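Local coordinates for protein transketolase (Campylobacter jejuni, PDB 3L84) that belongs to the transketolase family of thiamine diphosphate-dependent enzymes and forms an assembly of two chains, at residues H144-L155 / D173-I184. Residues are numbered along the deposited sequence; the frame is centred on the assembly and turned at random. Where two conformers were deposited one is given.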
loop_
_atom_site.group_PDB
_atom_site.type_symbol
_atom_site.label_atom_id
_atom_site.label_comp_id
_atom_site.label_asym_id
_atom_site.label_seq_id
_atom_site.Cartn_x
_atom_site.Cartn_y
_atom_site.Cartn_z
ATOM N N HIS A 144 -3.196 17.677 -26.862
ATOM C CA HIS A 144 -2.190 18.299 -26.006
ATOM C C HIS A 144 -1.204 17.230 -25.493
ATOM O O HIS A 144 -1.365 16.019 -25.709
ATOM C CB HIS A 144 -2.905 18.983 -24.840
ATOM C CG HIS A 144 -3.612 18.035 -23.939
ATOM N ND1 HIS A 144 -2.978 17.341 -22.924
ATOM C CD2 HIS A 144 -4.899 17.605 -23.933
ATOM C CE1 HIS A 144 -3.863 16.585 -22.300
ATOM N NE2 HIS A 144 -5.039 16.715 -22.897
ATOM N N LYS A 145 -0.159 17.710 -24.843
ATOM C CA LYS A 145 0.848 16.852 -24.211
ATOM C C LYS A 145 0.634 16.753 -22.718
ATOM O O LYS A 145 -0.111 17.541 -22.115
ATOM C CB LYS A 145 2.241 17.403 -24.507
ATOM C CG LYS A 145 2.590 17.439 -25.981
ATOM C CD LYS A 145 2.732 16.061 -26.617
ATOM C CE LYS A 145 3.081 16.136 -28.112
ATOM N NZ LYS A 145 3.111 14.776 -28.684
ATOM N N ILE A 146 1.329 15.784 -22.124
ATOM C CA ILE A 146 1.430 15.594 -20.677
ATOM C C ILE A 146 2.900 15.510 -20.362
ATOM O O ILE A 146 3.602 14.623 -20.892
ATOM C CB ILE A 146 0.724 14.331 -20.192
ATOM C CG1 ILE A 146 -0.789 14.356 -20.528
ATOM C CG2 ILE A 146 0.945 14.178 -18.680
ATOM C CD1 ILE A 146 -1.227 14.064 -21.940
ATOM N N TYR A 147 3.410 16.490 -19.632
ATOM C CA TYR A 147 4.815 16.572 -19.215
ATOM C C TYR A 147 4.912 16.244 -17.747
ATOM O O TYR A 147 4.203 16.814 -16.917
ATOM C CB TYR A 147 5.368 17.988 -19.429
ATOM C CG TYR A 147 5.446 18.432 -20.861
ATOM C CD1 TYR A 147 6.488 18.024 -21.687
ATOM C CD2 TYR A 147 4.486 19.286 -21.405
ATOM C CE1 TYR A 147 6.579 18.478 -22.995
ATOM C CE2 TYR A 147 4.549 19.711 -22.719
ATOM C CZ TYR A 147 5.595 19.291 -23.528
ATOM O OH TYR A 147 5.732 19.690 -24.862
ATOM N N CYS A 148 5.792 15.317 -17.394
ATOM C CA CYS A 148 6.000 14.989 -16.001
ATOM C C CYS A 148 7.459 15.103 -15.659
ATOM O O CYS A 148 8.291 14.524 -16.380
ATOM C CB CYS A 148 5.558 13.551 -15.750
ATOM S SG CYS A 148 5.754 12.953 -14.082
ATOM N N LEU A 149 7.784 15.834 -14.598
ATOM C CA LEU A 149 9.159 15.863 -14.084
ATOM C C LEU A 149 9.256 14.915 -12.921
ATOM O O LEU A 149 8.440 14.962 -12.016
ATOM C CB LEU A 149 9.557 17.264 -13.614
ATOM C CG LEU A 149 9.945 18.317 -14.644
ATOM C CD1 LEU A 149 8.888 18.472 -15.751
ATOM C CD2 LEU A 149 10.200 19.648 -13.904
ATOM N N CYS A 150 10.238 14.032 -12.953
ATOM C CA CYS A 150 10.417 13.037 -11.886
ATOM C C CYS A 150 11.879 12.896 -11.520
ATOM O O CYS A 150 12.740 13.417 -12.206
ATOM C CB CYS A 150 9.788 11.691 -12.301
ATOM S SG CYS A 150 10.776 10.772 -13.501
ATOM N N GLY A 151 12.120 12.197 -10.426
ATOM C CA GLY A 151 13.446 11.946 -9.930
ATOM C C GLY A 151 13.679 10.504 -9.580
ATOM O O GLY A 151 12.821 9.631 -9.805
ATOM N N ASP A 152 14.852 10.234 -9.013
ATOM C CA ASP A 152 15.196 8.862 -8.594
ATOM C C ASP A 152 14.189 8.199 -7.684
ATOM O O ASP A 152 13.871 7.018 -7.846
ATOM C CB ASP A 152 16.565 8.840 -7.918
ATOM C CG ASP A 152 17.646 9.098 -8.893
ATOM O OD1 ASP A 152 17.794 8.228 -9.782
ATOM O OD2 ASP A 152 18.305 10.155 -8.839
ATOM N N GLY A 153 13.690 8.904 -6.685
ATOM C CA GLY A 153 12.725 8.336 -5.790
ATOM C C GLY A 153 11.482 7.860 -6.506
ATOM O O GLY A 153 10.878 6.815 -6.162
ATOM N N ASP A 154 11.030 8.634 -7.486
ATOM C CA ASP A 154 9.846 8.265 -8.217
ATOM C C ASP A 154 10.077 6.970 -8.982
ATOM O O ASP A 154 9.200 6.103 -9.024
ATOM C CB ASP A 154 9.429 9.372 -9.199
ATOM C CG ASP A 154 9.090 10.678 -8.513
ATOM O OD1 ASP A 154 8.077 10.757 -7.779
ATOM O OD2 ASP A 154 9.895 11.657 -8.677
ATOM N N LEU A 155 11.227 6.841 -9.633
ATOM C CA LEU A 155 11.501 5.700 -10.494
ATOM C C LEU A 155 11.852 4.423 -9.755
ATOM O O LEU A 155 11.752 3.343 -10.315
ATOM C CB LEU A 155 12.534 6.063 -11.564
ATOM C CG LEU A 155 11.998 7.155 -12.520
ATOM C CD1 LEU A 155 12.945 7.295 -13.685
ATOM C CD2 LEU A 155 10.571 6.936 -13.042
ATOM N N ASP A 173 1.621 8.373 -26.915
ATOM C CA ASP A 173 2.526 9.265 -27.621
ATOM C C ASP A 173 2.216 10.743 -27.409
ATOM O O ASP A 173 2.628 11.619 -28.159
ATOM C CB ASP A 173 2.532 8.919 -29.119
ATOM C CG ASP A 173 1.171 9.092 -29.767
ATOM O OD1 ASP A 173 0.211 9.593 -29.144
ATOM O OD2 ASP A 173 1.068 8.779 -30.985
ATOM N N ASN A 174 1.473 10.985 -26.340
ATOM C CA ASN A 174 1.232 12.298 -25.771
ATOM C C ASN A 174 1.942 12.513 -24.443
ATOM O O ASN A 174 1.814 13.580 -23.843
ATOM C CB ASN A 174 -0.282 12.546 -25.636
ATOM C CG ASN A 174 -1.011 11.498 -24.803
ATOM O OD1 ASN A 174 -0.449 10.473 -24.425
ATOM N ND2 ASN A 174 -2.311 11.752 -24.548
ATOM N N PHE A 175 2.709 11.529 -24.001
ATOM C CA PHE A 175 3.330 11.533 -22.669
ATOM C C PHE A 175 4.839 11.701 -22.780
ATOM O O PHE A 175 5.517 10.910 -23.444
ATOM C CB PHE A 175 3.012 10.200 -21.980
ATOM C CG PHE A 175 3.621 9.999 -20.618
ATOM C CD1 PHE A 175 3.610 11.011 -19.675
ATOM C CD2 PHE A 175 4.217 8.818 -20.295
ATOM C CE1 PHE A 175 4.148 10.807 -18.400
ATOM C CE2 PHE A 175 4.747 8.610 -19.027
ATOM C CZ PHE A 175 4.708 9.599 -18.079
ATOM N N ILE A 176 5.364 12.694 -22.076
ATOM C CA ILE A 176 6.778 13.024 -22.042
ATOM C C ILE A 176 7.220 13.089 -20.587
ATOM O O ILE A 176 6.783 13.941 -19.840
ATOM C CB ILE A 176 7.071 14.336 -22.799
ATOM C CG1 ILE A 176 6.657 14.232 -24.259
ATOM C CG2 ILE A 176 8.541 14.678 -22.689
ATOM C CD1 ILE A 176 6.717 15.539 -25.060
ATOM N N LEU A 177 8.052 12.141 -20.192
ATOM C CA LEU A 177 8.559 11.985 -18.847
ATOM C C LEU A 177 10.000 12.470 -18.829
ATOM O O LEU A 177 10.837 11.989 -19.593
ATOM C CB LEU A 177 8.479 10.514 -18.442
ATOM C CG LEU A 177 8.895 10.142 -17.040
ATOM C CD1 LEU A 177 8.087 10.860 -15.994
ATOM C CD2 LEU A 177 8.773 8.605 -16.846
ATOM N N ILE A 178 10.302 13.434 -17.995
ATOM C CA ILE A 178 11.625 14.013 -17.875
ATOM C C ILE A 178 12.177 13.583 -16.520
ATOM O O ILE A 178 11.652 13.972 -15.466
ATOM C CB ILE A 178 11.591 15.542 -17.995
ATOM C CG1 ILE A 178 10.945 15.925 -19.299
ATOM C CG2 ILE A 178 13.005 16.110 -17.826
ATOM C CD1 ILE A 178 10.610 17.415 -19.427
ATOM N N TYR A 179 13.218 12.759 -16.554
ATOM C CA TYR A 179 13.875 12.194 -15.361
ATOM C C TYR A 179 15.114 12.995 -15.000
ATOM O O TYR A 179 16.061 13.098 -15.791
ATOM C CB TYR A 179 14.170 10.720 -15.614
ATOM C CG TYR A 179 15.158 10.018 -14.706
ATOM C CD1 TYR A 179 15.187 10.233 -13.341
ATOM C CD2 TYR A 179 16.059 9.126 -15.242
ATOM C CE1 TYR A 179 16.090 9.576 -12.523
ATOM C CE2 TYR A 179 16.972 8.463 -14.448
ATOM C CZ TYR A 179 16.989 8.692 -13.096
ATOM O OH TYR A 179 17.903 8.004 -12.302
ATOM N N ASP A 180 15.080 13.587 -13.814
ATOM C CA ASP A 180 16.188 14.353 -13.274
ATOM C C ASP A 180 17.195 13.385 -12.689
ATOM O O ASP A 180 17.082 12.929 -11.538
ATOM C CB ASP A 180 15.658 15.292 -12.173
ATOM C CG ASP A 180 16.747 16.133 -11.574
ATOM O OD1 ASP A 180 17.826 16.150 -12.211
ATOM O OD2 ASP A 180 16.539 16.724 -10.495
ATOM N N SER A 181 18.183 13.048 -13.498
ATOM C CA SER A 181 19.213 12.096 -13.103
ATOM C C SER A 181 20.399 12.859 -12.515
ATOM O O SER A 181 21.285 13.305 -13.239
ATOM C CB SER A 181 19.631 11.275 -14.308
ATOM O OG SER A 181 20.601 10.332 -13.931
ATOM N N ASN A 182 20.378 13.046 -11.195
ATOM C CA ASN A 182 21.383 13.842 -10.485
ATOM C C ASN A 182 22.311 13.046 -9.563
ATOM O O ASN A 182 23.140 13.636 -8.869
ATOM C CB ASN A 182 20.721 15.022 -9.762
ATOM C CG ASN A 182 19.808 14.614 -8.650
ATOM O OD1 ASN A 182 19.766 13.438 -8.252
ATOM N ND2 ASN A 182 19.018 15.589 -8.129
ATOM N N ASN A 183 22.182 11.717 -9.616
ATOM C CA ASN A 183 23.146 10.824 -8.946
ATOM C C ASN A 183 22.984 10.810 -7.424
ATOM O O ASN A 183 23.809 10.194 -6.773
ATOM C CB ASN A 183 24.608 11.216 -9.301
ATOM C CG ASN A 183 25.612 10.065 -9.113
ATOM O OD1 ASN A 183 26.753 10.273 -8.672
ATOM N ND2 ASN A 183 25.184 8.857 -9.439
ATOM N N ILE A 184 21.976 11.505 -6.870
ATOM C CA ILE A 184 21.828 11.698 -5.429
ATOM C C ILE A 184 20.466 11.184 -4.953
ATOM O O ILE A 184 19.477 11.336 -5.653
ATOM C CB ILE A 184 22.003 13.224 -5.090
ATOM C CG1 ILE A 184 23.454 13.654 -5.336
ATOM C CG2 ILE A 184 21.603 13.543 -3.657
ATOM C CD1 ILE A 184 24.451 12.922 -4.480
HETATM O O HOH W 1 -3.444 14.188 -25.959
HETATM O O HOH W 2 5.086 13.285 -27.512
HETATM O O HOH W 3 16.468 12.788 -8.903
HETATM O O HOH W 4 20.407 9.810 -10.814
#
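Tyr179 reaches from its strand to Asp152, the first residue of the helix that follows strand 146-151. Tyr179 CB starts 4.0 Å from Cys150 SG. With CG anti to the backbone N (chi1 164°), the ring runs along the sheet toward that helix. Leu155 CD1 sits over one face near CG, 3.8 Å from the centroid of the Tyr179 ring, a CH-pi contact; Ser181 CB lies over the opposite face. Tyr179 CD1 and CE1 run past the backbone of Gly151, with CE1 3.9 Å from Gly151 C, and CZ leads to OH, which donates to Asp152 OD1 at 2.5 Å. The carboxylate stands at 89° to the ring and takes the bond on the syn side of OD1, 29° out of its own plane. That short bond fixes one oxygen; Asp152 OD2 faces Asn182 OD1 and the backbone O of Ile184, each 3.6 Å away, three oxygens converging without a bond between them. OD2 also accepts from a water that in turn accepts from Asn183 N.

Behind this end the two strands pair in parallel, and bonds such as Ile178 N to Cys148 O (2.8 Å) keep the register. Leu177 CD1 lies 3.7 Å from Cys148 SG on the face that also bears Tyr179, where helix 118-137 packs on Cys148. The other face has Tyr147 CE1 against Ile176 CD1 at 3.6 Å.

Helix 158-169 lies between the strands in sequence, making a beta-alpha-beta crossover. Gly151-Asp152-Gly153 and Asn182-Asn183 match the two ends of the GDG...NN motif of thiamine diphosphate enzymes; the converging oxygens of Asp152, Asn182 and Ile184 probably mark where relatives bind the metal that holds the cofactor's diphosphate.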